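PDB 4BPS: chorismatase from Streptomyces hygroscopicus, which hydrolyses chorismate to a 3,4-dihydroxy-3,4-dihydrobenzoate and pyruvate on the biosynthetic route to the immunosuppressants FK506 and FK520. Local coordinates for residues 155-167 / 216-228. Sequence-based numbering, arbitrary orientation. Where two conformers were deposited one is given.
Sequences YRDFCVGRAQALD and PTTYGPRPPVFAR. With 3EB (3-(2-carboxyethyl)benzoic acid), chain B.
R156 reaches from the helix to the turn of the 216-228 loop, where its NH1 meets the carbonyls of T218 and G220. CG lies anti to the carbonyl carbon and the chain then runs extended to NE; CB, CG and CD all pass G220 O, R156 CD coming within 3.3 Å of it. NE turns to E153 in a salt bridge. NH1 then donates twice: R156 NH1 to T218 O spans 2.9 Å, nearly straight at 172°, and the bond to G220 O is more bent at 154°. Both acceptors sit at the edge of the guanidinium, close to its plane, so one nitrogen bridges two carbonyls two residues apart. Shortening this side chain to alanine would remove the shared donor, probably leaving the T218 and G220 carbonyls and the E153 carboxylate without this mate.

Beyond the cis peptide before P221, the contact continues along the helix. V160 CG2 packs on P221 CG. R222 has two conformers; in one of them, bends at chi2 and chi3 fold its guanidinium back along the helix, one face over A163 CB, which is 3.4 Å from R222 CZ. The salt bridge from D167 OD2 to R222 NH1, long at 3.5 Å, is likewise tied to that conformer.

Two waters stitch the backbones together, water 1 from R156 O to R222 N and water 2 from C159 O and R162 NE to P223 O. The R162 guanidinium is sandwiched between F158 CE2 and V225 O, over the centres of opposite faces. R162 NH1 meets 3EB OAD at 2.8 Å and 177°, R162 NH2 and Y155 OH both donate to OAB, and R228 NH1 holds the other carboxylate through OXT. Helix and loop each contribute residues to the substrate pocket of this YjgF-fold chorismatase.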
ATOM      1  N   TYR A 155      14.093  -7.450  -2.052  1.00  4.64           N
ATOM      2  CA  TYR A 155      13.351  -6.309  -2.608  1.00  4.90           C
ATOM      3  C   TYR A 155      13.672  -6.120  -4.093  1.00  4.70           C
ATOM      4  O   TYR A 155      12.793  -5.790  -4.886  1.00  4.86           O
ATOM      5  CB  TYR A 155      13.701  -5.023  -1.865  1.00  5.26           C
ATOM      6  CG  TYR A 155      12.950  -3.817  -2.401  1.00  4.91           C
ATOM      7  CD1 TYR A 155      11.554  -3.750  -2.364  1.00  5.12           C
ATOM      8  CD2 TYR A 155      13.624  -2.758  -2.987  1.00  5.11           C
ATOM      9  CE1 TYR A 155      10.877  -2.670  -2.870  1.00  5.01           C
ATOM     10  CE2 TYR A 155      12.962  -1.655  -3.468  1.00  5.23           C
ATOM     11  CZ  TYR A 155      11.586  -1.614  -3.420  1.00  5.08           C
ATOM     12  OH  TYR A 155      10.941  -0.510  -3.926  1.00  5.48           O
ATOM     13  N   ARG A 156      14.942  -6.287  -4.448  1.00  4.81           N
ATOM     14  CA  ARG A 156      15.374  -6.096  -5.828  1.00  5.02           C
ATOM     15  C   ARG A 156      14.792  -7.191  -6.730  1.00  5.14           C
ATOM     16  O   ARG A 156      14.365  -6.915  -7.860  1.00  5.39           O
ATOM     17  CB  ARG A 156      16.888  -6.049  -5.916  1.00  5.67           C
ATOM     18  CG  ARG A 156      17.464  -4.870  -5.164  1.00  6.31           C
ATOM     19  CD  ARG A 156      18.977  -4.989  -4.994  1.00  6.78           C
ATOM     20  NE  ARG A 156      19.472  -3.948  -4.088  1.00  7.88           N
ATOM     21  CZ  ARG A 156      20.015  -2.803  -4.483  1.00  8.06           C
ATOM     22  NH1 ARG A 156      20.201  -2.546  -5.777  1.00  8.50           N
ATOM     23  NH2 ARG A 156      20.410  -1.911  -3.582  1.00  9.50           N
ATOM     24  N   ASP A 157      14.757  -8.420  -6.230  1.00  5.45           N
ATOM     25  CA  ASP A 157      14.164  -9.565  -6.933  1.00  5.55           C
ATOM     26  C   ASP A 157      12.668  -9.305  -7.180  1.00  5.33           C
ATOM     27  O   ASP A 157      12.150  -9.473  -8.295  1.00  5.76           O
ATOM     28  CB  ASP A 157      14.403 -10.766  -6.010  1.00  5.76           C
ATOM     29  CG  ASP A 157      14.028 -12.124  -6.591  1.00  6.33           C
ATOM     30  OD1 ASP A 157      14.028 -12.327  -7.827  1.00  7.16           O
ATOM     31  OD2 ASP A 157      13.795 -13.003  -5.739  1.00  6.38           O
ATOM     32  N   PHE A 158      11.972  -8.838  -6.138  1.00  5.04           N
ATOM     33  CA  PHE A 158      10.578  -8.418  -6.261  1.00  5.10           C
ATOM     34  C   PHE A 158      10.422  -7.314  -7.323  1.00  4.89           C
ATOM     35  O   PHE A 158       9.512  -7.373  -8.153  1.00  5.46           O
ATOM     36  CB  PHE A 158      10.086  -7.946  -4.879  1.00  5.19           C
ATOM     37  CG  PHE A 158       8.880  -7.051  -4.946  1.00  4.92           C
ATOM     38  CD1 PHE A 158       7.612  -7.573  -5.217  1.00  5.42           C
ATOM     39  CD2 PHE A 158       9.004  -5.683  -4.777  1.00  5.90           C
ATOM     40  CE1 PHE A 158       6.506  -6.746  -5.332  1.00  5.80           C
ATOM     41  CE2 PHE A 158       7.890  -4.855  -4.874  1.00  6.18           C
ATOM     42  CZ  PHE A 158       6.649  -5.389  -5.164  1.00  6.12           C
ATOM     43  N   CYS A 159      11.293  -6.300  -7.293  1.00  5.08           N
ATOM     44  CA  CYS A 159      11.185  -5.227  -8.274  1.00  4.94           C
ATOM     45  C   CYS A 159      11.371  -5.738  -9.699  1.00  4.91           C
ATOM     46  O   CYS A 159      10.716  -5.231 -10.617  1.00  5.46           O
ATOM     47  CB  CYS A 159      12.203  -4.112  -7.990  1.00  5.38           C
ATOM     48  SG  CYS A 159      11.728  -2.991  -6.625  1.00  5.82           S
ATOM     49  N   VAL A 160      12.301  -6.683  -9.912  1.00  4.96           N
ATOM     50  CA  VAL A 160      12.474  -7.279 -11.235  1.00  5.60           C
ATOM     51  C   VAL A 160      11.143  -7.894 -11.693  1.00  5.53           C
ATOM     52  O   VAL A 160      10.698  -7.675 -12.830  1.00  6.36           O
ATOM     53  CB  VAL A 160      13.591  -8.349 -11.228  1.00  7.12           C
ATOM     54  CG1 VAL A 160      13.579  -9.167 -12.516  1.00  8.24           C
ATOM     55  CG2 VAL A 160      14.960  -7.691 -11.025  1.00  7.50           C
ATOM     56  N   GLY A 161      10.518  -8.691 -10.833  1.00  5.31           N
ATOM     57  CA  GLY A 161       9.273  -9.333 -11.209  1.00  5.95           C
ATOM     58  C   GLY A 161       8.131  -8.374 -11.509  1.00  5.55           C
ATOM     59  O   GLY A 161       7.393  -8.538 -12.483  1.00  5.43           O
ATOM     60  N   ARG A 162       7.971  -7.364 -10.658  1.00  5.13           N
ATOM     61  CA  ARG A 162       6.938  -6.371 -10.914  1.00  5.43           C
ATOM     62  C   ARG A 162       7.171  -5.675 -12.256  1.00  5.77           C
ATOM     63  O   ARG A 162       6.262  -5.539 -13.062  1.00  5.65           O
ATOM     64  CB  ARG A 162       6.882  -5.388  -9.751  1.00  5.56           C
ATOM     65  CG  ARG A 162       5.945  -4.218  -9.994  1.00  5.78           C
ATOM     66  CD  ARG A 162       5.710  -3.362  -8.736  1.00  5.99           C
ATOM     67  NE  ARG A 162       6.967  -2.780  -8.230  1.00  5.38           N
ATOM     68  CZ  ARG A 162       7.071  -2.122  -7.077  1.00  5.16           C
ATOM     69  NH1 ARG A 162       5.996  -1.925  -6.290  1.00  4.99           N
ATOM     70  NH2 ARG A 162       8.262  -1.666  -6.690  1.00  5.25           N
ATOM     71  N   ALA A 163       8.411  -5.255 -12.501  1.00  5.94           N
ATOM     72  CA  ALA A 163       8.749  -4.562 -13.734  1.00  6.66           C
ATOM     73  C   ALA A 163       8.478  -5.464 -14.937  1.00  6.40           C
ATOM     74  O   ALA A 163       7.975  -4.995 -15.971  1.00  6.46           O
ATOM     75  CB  ALA A 163      10.205  -4.092 -13.707  1.00  8.23           C
ATOM     76  N   GLN A 164       8.840  -6.738 -14.832  1.00  6.17           N
ATOM     77  CA  GLN A 164       8.603  -7.683 -15.925  1.00  6.33           C
ATOM     78  C   GLN A 164       7.115  -7.804 -16.239  1.00  6.10           C
ATOM     79  O   GLN A 164       6.730  -7.864 -17.418  1.00  6.70           O
ATOM     80  CB  GLN A 164       9.207  -9.052 -15.597  1.00  7.06           C
ATOM     81  CG  GLN A 164       9.090 -10.069 -16.720  1.00  8.54           C
ATOM     82  CD  GLN A 164       9.665 -11.398 -16.319  1.00  8.69           C
ATOM     83  OE1 GLN A 164      10.792 -11.455 -15.823  1.00 10.48           O
ATOM     84  NE2 GLN A 164       8.906 -12.480 -16.528  1.00  8.22           N
ATOM     85  N   ALA A 165       6.278  -7.841 -15.205  1.00  5.75           N
ATOM     86  CA  ALA A 165       4.838  -7.935 -15.424  1.00  5.70           C
ATOM     87  C   ALA A 165       4.305  -6.706 -16.172  1.00  5.87           C
ATOM     88  O   ALA A 165       3.405  -6.845 -16.997  1.00  6.44           O
ATOM     89  CB  ALA A 165       4.087  -8.121 -14.129  1.00  6.62           C
ATOM     90  N   LEU A 166       4.828  -5.514 -15.881  1.00  6.43           N
ATOM     91  CA  LEU A 166       4.344  -4.360 -16.627  1.00  7.19           C
ATOM     92  C   LEU A 166       4.651  -4.537 -18.111  1.00  8.18           C
ATOM     93  O   LEU A 166       3.811  -4.254 -18.966  1.00  9.46           O
ATOM     94  CB  LEU A 166       4.929  -3.034 -16.129  1.00  7.46           C
ATOM     95  CG  LEU A 166       4.202  -2.338 -14.966  1.00  7.99           C
ATOM     96  CD1 LEU A 166       4.431  -3.005 -13.622  1.00  7.93           C
ATOM     97  CD2 LEU A 166       4.636  -0.874 -14.894  1.00  8.45           C
ATOM     98  N   ASP A 167       5.848  -5.009 -18.433  1.00  8.85           N
ATOM     99  CA  ASP A 167       6.158  -5.248 -19.842  1.00 10.75           C
ATOM    100  C   ASP A 167       5.277  -6.330 -20.458  1.00 10.19           C
ATOM    101  O   ASP A 167       4.856  -6.214 -21.604  1.00 11.15           O
ATOM    102  CB  ASP A 167       7.620  -5.656 -19.992  1.00 15.32           C
ATOM    103  CG  ASP A 167       8.571  -4.543 -19.637  1.00 21.73           C
ATOM    104  OD1 ASP A 167       8.153  -3.360 -19.667  1.00 24.40           O
ATOM    105  OD2 ASP A 167       9.741  -4.850 -19.319  1.00 24.20           O
ATOM    106  N   PRO A 216      18.047   5.640 -10.198  1.00  6.01           N
ATOM    107  CA  PRO A 216      19.266   5.192 -10.877  1.00  6.44           C
ATOM    108  C   PRO A 216      19.544   3.718 -10.580  1.00  6.64           C
ATOM    109  O   PRO A 216      18.940   3.093  -9.695  1.00  6.57           O
ATOM    110  CB  PRO A 216      20.338   6.100 -10.269  1.00  7.34           C
ATOM    111  CG  PRO A 216      19.827   6.415  -8.895  1.00  6.82           C
ATOM    112  CD  PRO A 216      18.343   6.552  -9.074  1.00  6.84           C
ATOM    113  N   THR A 217      20.509   3.166 -11.300  1.00  7.65           N
ATOM    114  CA  THR A 217      20.667   1.720 -11.273  1.00  8.74           C
ATOM    115  C   THR A 217      21.295   1.205  -9.988  1.00  8.00           C
ATOM    116  O   THR A 217      21.298   0.002  -9.761  1.00  8.84           O
ATOM    117  CB  THR A 217      21.468   1.208 -12.480  1.00  9.80           C
ATOM    118  OG1 THR A 217      22.784   1.755 -12.425  1.00 10.82           O
ATOM    119  CG2 THR A 217      20.794   1.575 -13.798  1.00 11.31           C
ATOM    120  N   THR A 218      21.789   2.100  -9.136  1.00  7.50           N
ATOM    121  CA  THR A 218      22.193   1.709  -7.796  1.00  7.67           C
ATOM    122  C   THR A 218      21.125   0.860  -7.107  1.00  7.63           C
ATOM    123  O   THR A 218      21.455  -0.031  -6.342  1.00  8.52           O
ATOM    124  CB  THR A 218      22.419   2.962  -6.929  1.00  9.38           C
ATOM    125  OG1 THR A 218      23.109   3.969  -7.675  1.00  9.83           O
ATOM    126  CG2 THR A 218      23.184   2.595  -5.677  1.00 11.93           C
ATOM    127  N   TYR A 219      19.854   1.180  -7.369  1.00  7.88           N
ATOM    128  CA  TYR A 219      18.715   0.538  -6.705  1.00  9.05           C
ATOM    129  C   TYR A 219      18.153  -0.649  -7.507  1.00 11.60           C
ATOM    130  O   TYR A 219      17.086  -1.177  -7.170  1.00 15.43           O
ATOM    131  CB  TYR A 219      17.612   1.577  -6.471  1.00  8.75           C
ATOM    132  CG  TYR A 219      18.111   2.791  -5.707  1.00  7.77           C
ATOM    133  CD1 TYR A 219      18.449   2.716  -4.368  1.00  8.57           C
ATOM    134  CD2 TYR A 219      18.258   4.018  -6.334  1.00  7.21           C
ATOM    135  CE1 TYR A 219      18.903   3.817  -3.672  1.00  8.46           C
ATOM    136  CE2 TYR A 219      18.725   5.130  -5.652  1.00  6.87           C
ATOM    137  CZ  TYR A 219      19.019   5.033  -4.321  1.00  7.31           C
ATOM    138  OH  TYR A 219      19.460   6.122  -3.627  1.00  7.93           O
ATOM    139  N   GLY A 220      18.882  -1.067  -8.545  1.00 10.37           N
ATOM    140  CA  GLY A 220      18.392  -2.009  -9.543  1.00 11.02           C
ATOM    141  C   GLY A 220      18.681  -3.463  -9.219  1.00  9.01           C
ATOM    142  O   GLY A 220      18.959  -3.836  -8.084  1.00  8.59           O
ATOM    143  N   PRO A 221      18.636  -4.323 -10.238  1.00  8.79           N
ATOM    144  CA  PRO A 221      18.729  -4.023 -11.667  1.00 10.22           C
ATOM    145  C   PRO A 221      17.460  -3.481 -12.320  1.00 10.13           C
ATOM    146  O   PRO A 221      17.563  -3.005 -13.445  1.00 13.88           O
ATOM    147  CB  PRO A 221      19.110  -5.371 -12.277  1.00 11.46           C
ATOM    148  CG  PRO A 221      18.518  -6.340 -11.385  1.00 10.99           C
ATOM    149  CD  PRO A 221      18.699  -5.776  -9.992  1.00  9.31           C
ATOM    150  N   ARG A 222      16.309  -3.543 -11.668  1.00  7.18           N
ATOM    151  CA  ARG A 222      15.113  -2.891 -12.212  0.74  7.11           C
ATOM    152  C   ARG A 222      14.566  -1.952 -11.148  1.00  7.20           C
ATOM    153  O   ARG A 222      14.451  -2.316  -9.978  1.00  7.70           O
ATOM    154  CB  ARG A 222      14.018  -3.895 -12.618  0.74  8.49           C
ATOM    155  CG  ARG A 222      14.388  -4.864 -13.745  0.74 11.76           C
ATOM    156  CD  ARG A 222      14.466  -4.270 -15.177  0.74 16.78           C
ATOM    157  NE  ARG A 222      13.334  -3.452 -15.661  0.74 25.20           N
ATOM    158  CZ  ARG A 222      12.298  -3.866 -16.411  0.74 31.32           C
ATOM    159  NH1 ARG A 222      12.125  -5.136 -16.765  0.74 34.15           N
ATOM    160  NH2 ARG A 222      11.377  -2.978 -16.793  0.74 32.41           N
ATOM    161  N   PRO A 223      14.198  -0.732 -11.544  1.00  7.94           N
ATOM    162  CA  PRO A 223      13.722   0.227 -10.536  1.00  8.57           C
ATOM    163  C   PRO A 223      12.351  -0.142 -10.011  1.00  6.60           C
ATOM    164  O   PRO A 223      11.570  -0.865 -10.658  1.00  6.59           O
ATOM    165  CB  PRO A 223      13.651   1.549 -11.312  1.00 10.76           C
ATOM    166  CG  PRO A 223      13.442   1.136 -12.702  1.00 12.37           C
ATOM    167  CD  PRO A 223      14.221  -0.145 -12.888  1.00  9.62           C
ATOM    168  N   PRO A 224      12.032   0.372  -8.823  1.00  6.67           N
ATOM    169  CA  PRO A 224      10.640   0.326  -8.371  1.00  5.92           C
ATOM    170  C   PRO A 224       9.753   1.137  -9.293  1.00  5.53           C
ATOM    171  O   PRO A 224      10.251   1.928 -10.106  1.00  6.13           O
ATOM    172  CB  PRO A 224      10.683   0.940  -6.960  1.00  7.21           C
ATOM    173  CG  PRO A 224      12.055   1.426  -6.754  1.00 10.38           C
ATOM    174  CD  PRO A 224      12.881   1.209  -7.968  1.00  8.57           C
ATOM    175  N   VAL A 225       8.440   0.930  -9.193  1.00  5.25           N
ATOM    176  CA  VAL A 225       7.485   1.726  -9.957  1.00  5.39           C
ATOM    177  C   VAL A 225       6.255   1.920  -9.107  1.00  5.09           C
ATOM    178  O   VAL A 225       5.720   0.954  -8.569  1.00  5.43           O
ATOM    179  CB  VAL A 225       7.154   1.064 -11.312  1.00  6.41           C
ATOM    180  CG1 VAL A 225       6.649  -0.390 -11.150  1.00  6.87           C
ATOM    181  CG2 VAL A 225       6.154   1.884 -12.094  1.00  6.26           C
ATOM    182  N   PHE A 226       5.854   3.178  -8.950  1.00  4.92           N
ATOM    183  CA  PHE A 226       4.680   3.565  -8.154  1.00  5.15           C
ATOM    184  C   PHE A 226       4.562   5.082  -8.131  1.00  4.89           C
ATOM    185  O   PHE A 226       5.575   5.790  -8.220  1.00  5.46           O
ATOM    186  CB  PHE A 226       4.701   3.020  -6.699  1.00  5.66           C
ATOM    187  CG  PHE A 226       5.900   3.436  -5.884  1.00  5.11           C
ATOM    188  CD1 PHE A 226       7.067   2.675  -5.868  1.00  5.42           C
ATOM    189  CD2 PHE A 226       5.856   4.580  -5.106  1.00  5.59           C
ATOM    190  CE1 PHE A 226       8.150   3.051  -5.113  1.00  6.03           C
ATOM    191  CE2 PHE A 226       6.943   4.965  -4.348  1.00  6.70           C
ATOM    192  CZ  PHE A 226       8.097   4.213  -4.365  1.00  6.31           C
ATOM    193  N   ALA A 227       3.338   5.562  -7.930  1.00  5.38           N
ATOM    194  CA  ALA A 227       3.085   6.985  -7.732  1.00  5.38           C
ATOM    195  C   ALA A 227       3.241   7.333  -6.260  1.00  5.16           C
ATOM    196  O   ALA A 227       3.166   6.453  -5.406  1.00  5.36           O
ATOM    197  CB  ALA A 227       1.680   7.328  -8.183  1.00  6.34           C
ATOM    198  N   ARG A 228       3.398   8.619  -5.940  1.00  4.94           N
ATOM    199  CA  ARG A 228       3.565   9.030  -4.535  1.00  5.38           C
ATOM    200  C   ARG A 228       2.206   9.199  -3.813  1.00  4.67           C
ATOM    201  O   ARG A 228       2.136   9.122  -2.572  1.00  4.94           O
ATOM    202  CB  ARG A 228       4.435  10.296  -4.440  1.00  5.39           C
ATOM    203  CG  ARG A 228       5.801  10.098  -5.076  1.00  5.72           C
ATOM    204  CD  ARG A 228       6.627   9.070  -4.331  1.00  5.27           C
ATOM    205  NE  ARG A 228       7.822   8.716  -5.092  1.00  4.96           N
ATOM    206  CZ  ARG A 228       8.842   8.041  -4.569  1.00  4.92           C
ATOM    207  NH1 ARG A 228       8.821   7.662  -3.299  1.00  5.19           N
ATOM    208  NH2 ARG A 228       9.893   7.759  -5.331  1.00  5.17           N
TER
HETATM  209  C   3EB B1345      10.853   4.840  -1.670  1.00  5.35           C
HETATM  210  O   3EB B1345      11.426   4.345  -2.647  1.00  5.73           O
HETATM  211  CA  3EB B1345      10.703   4.097  -0.372  1.00  5.53           C
HETATM  212  OAB 3EB B1345       8.370  -0.759  -4.013  1.00  5.47           O
HETATM  213  OAD 3EB B1345       6.168  -0.533  -3.871  1.00  5.49           O
HETATM  214  CAE 3EB B1345       7.850   3.204  -0.959  1.00  5.28           C
HETATM  215  CAF 3EB B1345       6.607   2.918  -1.509  1.00  4.97           C
HETATM  216  CAG 3EB B1345       8.945   2.378  -1.217  1.00  4.77           C
HETATM  217  CAH 3EB B1345       6.434   1.802  -2.310  1.00  5.00           C
HETATM  218  CAL 3EB B1345       7.366  -0.193  -3.537  1.00  5.09           C
HETATM  219  CAM 3EB B1345       8.758   1.270  -2.043  1.00  4.86           C
HETATM  220  CAN 3EB B1345       7.516   0.982  -2.609  1.00  5.07           C
HETATM  221  OXT 3EB B1345      10.398   6.047  -1.677  1.00  5.69           O
HETATM  222  C2  3EB B1345      10.309   2.621  -0.589  1.00  5.40           C
HETATM  223  O   HOH W   1      15.766  -4.704  -9.082  1.00 10.11           O
HETATM  224  O   HOH W   2       9.491  -2.719  -9.831  1.00  5.75           O